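PDB 2QRU: Alpha/beta hydrolase fold-3 domain-containing protein from Enterococcus faecalis, which is of unknown function but probably acts as a hydrolase of the alpha/beta-hydrolase superfamily. Local coordinates for residues Y32-G37 / L64-A69. Numbering follows the deposited sequence.
Sequences YLHGGG and LDYLLA. With PO4 (phosphate ion), chain B.
His34 and Tyr66 stack in a buried contact at the C-terminal ends of the neighbouring parallel strands 28-33 and 59-64, where both segments leave the central sheet as loops. The rings form an offset stack, centroids 4.1 Å apart and planes at 16°, with Tyr66 CE2 over the centre of the imidazole. In Tyr66, CG sits between the backbone N and the carbonyl carbon (chi1 58°), which turns the ring toward the 32-37 segment, over one face of the imidazole, and brings its hydroxyl to the carbonyl of His34. There Tyr66 OH donates to His34 O at 2.7 Å, approaching from above the carbonyl plane. The rotation of the imidazole is fixed by ND1 of His34 donating a hydrogen bond to Gly35 O at 2.6 Å, with the acceptor in the ring plane, while a water links NE2 of His34 to the backbone N of Tyr66. Where the strands end, Leu64 N donates to Tyr32 O (3.0 Å), and another water joins that oxygen to Leu64 O. Next to the strand ends, Leu33 CD2 packs on Leu64 CB at 4.1 Å, and both leucines meet Leu81 of helix 74-93. Beyond the histidine, Gly36 N and Gly37 N both donate to phosphate O4, each at 2.7 Å; His249 NE2 and Ala105 N bond to the same ion. This His-Gly-Gly-Gly loop beside a probable Ser104-His249-Asp221 triad is characteristic of the oxyanion hole of hormone-sensitive-lipase-like alpha/beta hydrolases, with phosphate probably occupying the anion site.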
loop_
_atom_site.group_PDB
_atom_site.type_symbol
_atom_site.label_atom_id
_atom_site.label_comp_id
_atom_site.label_asym_id
_atom_site.label_seq_id
_atom_site.Cartn_x
_atom_site.Cartn_y
_atom_site.Cartn_z
ATOM N N TYR A 32 -7.399 3.265 -1.161
ATOM C CA TYR A 32 -6.464 2.854 -0.129
ATOM C C TYR A 32 -5.978 1.419 -0.372
ATOM O O TYR A 32 -6.810 0.501 -0.515
ATOM C CB TYR A 32 -7.121 2.939 1.242
ATOM C CG TYR A 32 -6.296 2.319 2.336
ATOM C CD1 TYR A 32 -5.156 2.971 2.808
ATOM C CD2 TYR A 32 -6.645 1.076 2.892
ATOM C CE1 TYR A 32 -4.373 2.423 3.821
ATOM C CE2 TYR A 32 -5.869 0.494 3.909
ATOM C CZ TYR A 32 -4.729 1.173 4.362
ATOM O OH TYR A 32 -3.937 0.631 5.353
ATOM N N LEU A 33 -4.653 1.244 -0.373
ATOM C CA LEU A 33 -3.994 -0.075 -0.549
ATOM C C LEU A 33 -3.302 -0.508 0.737
ATOM O O LEU A 33 -2.336 0.149 1.188
ATOM C CB LEU A 33 -2.982 -0.042 -1.703
ATOM C CG LEU A 33 -3.622 0.381 -3.025
ATOM C CD1 LEU A 33 -2.577 0.492 -4.106
ATOM C CD2 LEU A 33 -4.747 -0.604 -3.457
ATOM N N HIS A 34 -3.753 -1.634 1.287
ATOM C CA HIS A 34 -3.368 -2.069 2.636
ATOM C C HIS A 34 -1.919 -2.626 2.724
ATOM O O HIS A 34 -1.229 -2.783 1.707
ATOM C CB HIS A 34 -4.377 -3.112 3.153
ATOM C CG HIS A 34 -4.352 -4.425 2.405
ATOM N ND1 HIS A 34 -3.339 -5.350 2.555
ATOM C CD2 HIS A 34 -5.226 -4.965 1.525
ATOM C CE1 HIS A 34 -3.608 -6.427 1.824
ATOM N NE2 HIS A 34 -4.742 -6.215 1.176
ATOM N N GLY A 35 -1.465 -2.908 3.949
ATOM C CA GLY A 35 -0.128 -3.451 4.181
ATOM C C GLY A 35 -0.108 -4.980 4.219
ATOM O O GLY A 35 -1.144 -5.625 3.988
ATOM N N GLY A 36 1.059 -5.547 4.543
ATOM C CA GLY A 36 1.198 -6.989 4.719
ATOM C C GLY A 36 2.200 -7.654 3.785
ATOM O O GLY A 36 2.123 -8.874 3.570
ATOM N N GLY A 37 3.133 -6.878 3.233
ATOM C CA GLY A 37 4.227 -7.476 2.443
ATOM C C GLY A 37 3.847 -8.175 1.140
ATOM O O GLY A 37 4.662 -8.916 0.588
ATOM N N LEU A 64 -9.200 -1.242 -1.103
ATOM C CA LEU A 64 -9.288 -2.192 -2.222
ATOM C C LEU A 64 -8.519 -3.506 -1.995
ATOM O O LEU A 64 -7.403 -3.500 -1.458
ATOM C CB LEU A 64 -8.769 -1.480 -3.509
ATOM C CG LEU A 64 -8.964 -2.131 -4.873
ATOM C CD1 LEU A 64 -10.465 -2.381 -5.158
ATOM C CD2 LEU A 64 -8.314 -1.305 -6.021
ATOM N N ASP A 65 -9.108 -4.626 -2.435
ATOM C CA ASP A 65 -8.386 -5.904 -2.401
ATOM C C ASP A 65 -7.286 -5.938 -3.451
ATOM O O ASP A 65 -7.450 -5.397 -4.549
ATOM C CB ASP A 65 -9.320 -7.066 -2.778
ATOM C CG ASP A 65 -10.331 -7.444 -1.698
ATOM O OD1 ASP A 65 -10.246 -7.023 -0.531
ATOM O OD2 ASP A 65 -11.244 -8.213 -2.055
ATOM N N TYR A 66 -6.209 -6.664 -3.150
ATOM C CA TYR A 66 -5.284 -7.092 -4.187
ATOM C C TYR A 66 -4.804 -8.531 -3.935
ATOM O O TYR A 66 -4.884 -9.043 -2.802
ATOM C CB TYR A 66 -4.152 -6.070 -4.315
ATOM C CG TYR A 66 -3.345 -5.823 -3.045
ATOM C CD1 TYR A 66 -2.342 -6.736 -2.641
ATOM C CD2 TYR A 66 -3.569 -4.666 -2.249
ATOM C CE1 TYR A 66 -1.576 -6.513 -1.503
ATOM C CE2 TYR A 66 -2.782 -4.429 -1.115
ATOM C CZ TYR A 66 -1.787 -5.335 -0.750
ATOM O OH TYR A 66 -0.998 -5.084 0.356
ATOM N N LEU A 67 -4.360 -9.196 -4.991
ATOM C CA LEU A 67 -3.925 -10.589 -4.867
ATOM C C LEU A 67 -2.652 -10.705 -4.016
ATOM O O LEU A 67 -1.821 -9.761 -3.980
ATOM C CB LEU A 67 -3.721 -11.202 -6.265
ATOM C CG LEU A 67 -5.029 -11.384 -7.044
ATOM C CD1 LEU A 67 -4.695 -11.810 -8.462
ATOM C CD2 LEU A 67 -5.981 -12.422 -6.380
ATOM N N LEU A 68 -2.486 -11.864 -3.366
ATOM C CA LEU A 68 -1.376 -12.068 -2.445
ATOM C C LEU A 68 -0.481 -13.203 -2.903
ATOM O O LEU A 68 -0.957 -14.204 -3.451
ATOM C CB LEU A 68 -1.859 -12.350 -1.019
ATOM C CG LEU A 68 -2.773 -11.289 -0.390
ATOM C CD1 LEU A 68 -3.280 -11.783 0.947
ATOM C CD2 LEU A 68 -2.034 -9.941 -0.256
ATOM N N ALA A 69 0.812 -12.993 -2.675
ATOM C CA ALA A 69 1.862 -13.982 -2.916
ATOM C C ALA A 69 1.948 -14.950 -1.727
ATOM O O ALA A 69 1.465 -14.631 -0.624
ATOM C CB ALA A 69 3.208 -13.260 -3.163
HETATM P P PO4 B . 4.182 -4.582 5.537
HETATM O O1 PO4 B . 5.656 -4.227 5.406
HETATM O O2 PO4 B . 4.090 -5.996 6.097
HETATM O O3 PO4 B . 3.490 -3.687 6.569
HETATM O O4 PO4 B . 3.532 -4.425 4.172
HETATM O O HOH W 1 -6.490 -2.089 0.663
HETATM O O HOH W 2 -5.731 -8.018 -0.511
HETATM O O HOH W 3 0.011 -7.348 1.598
#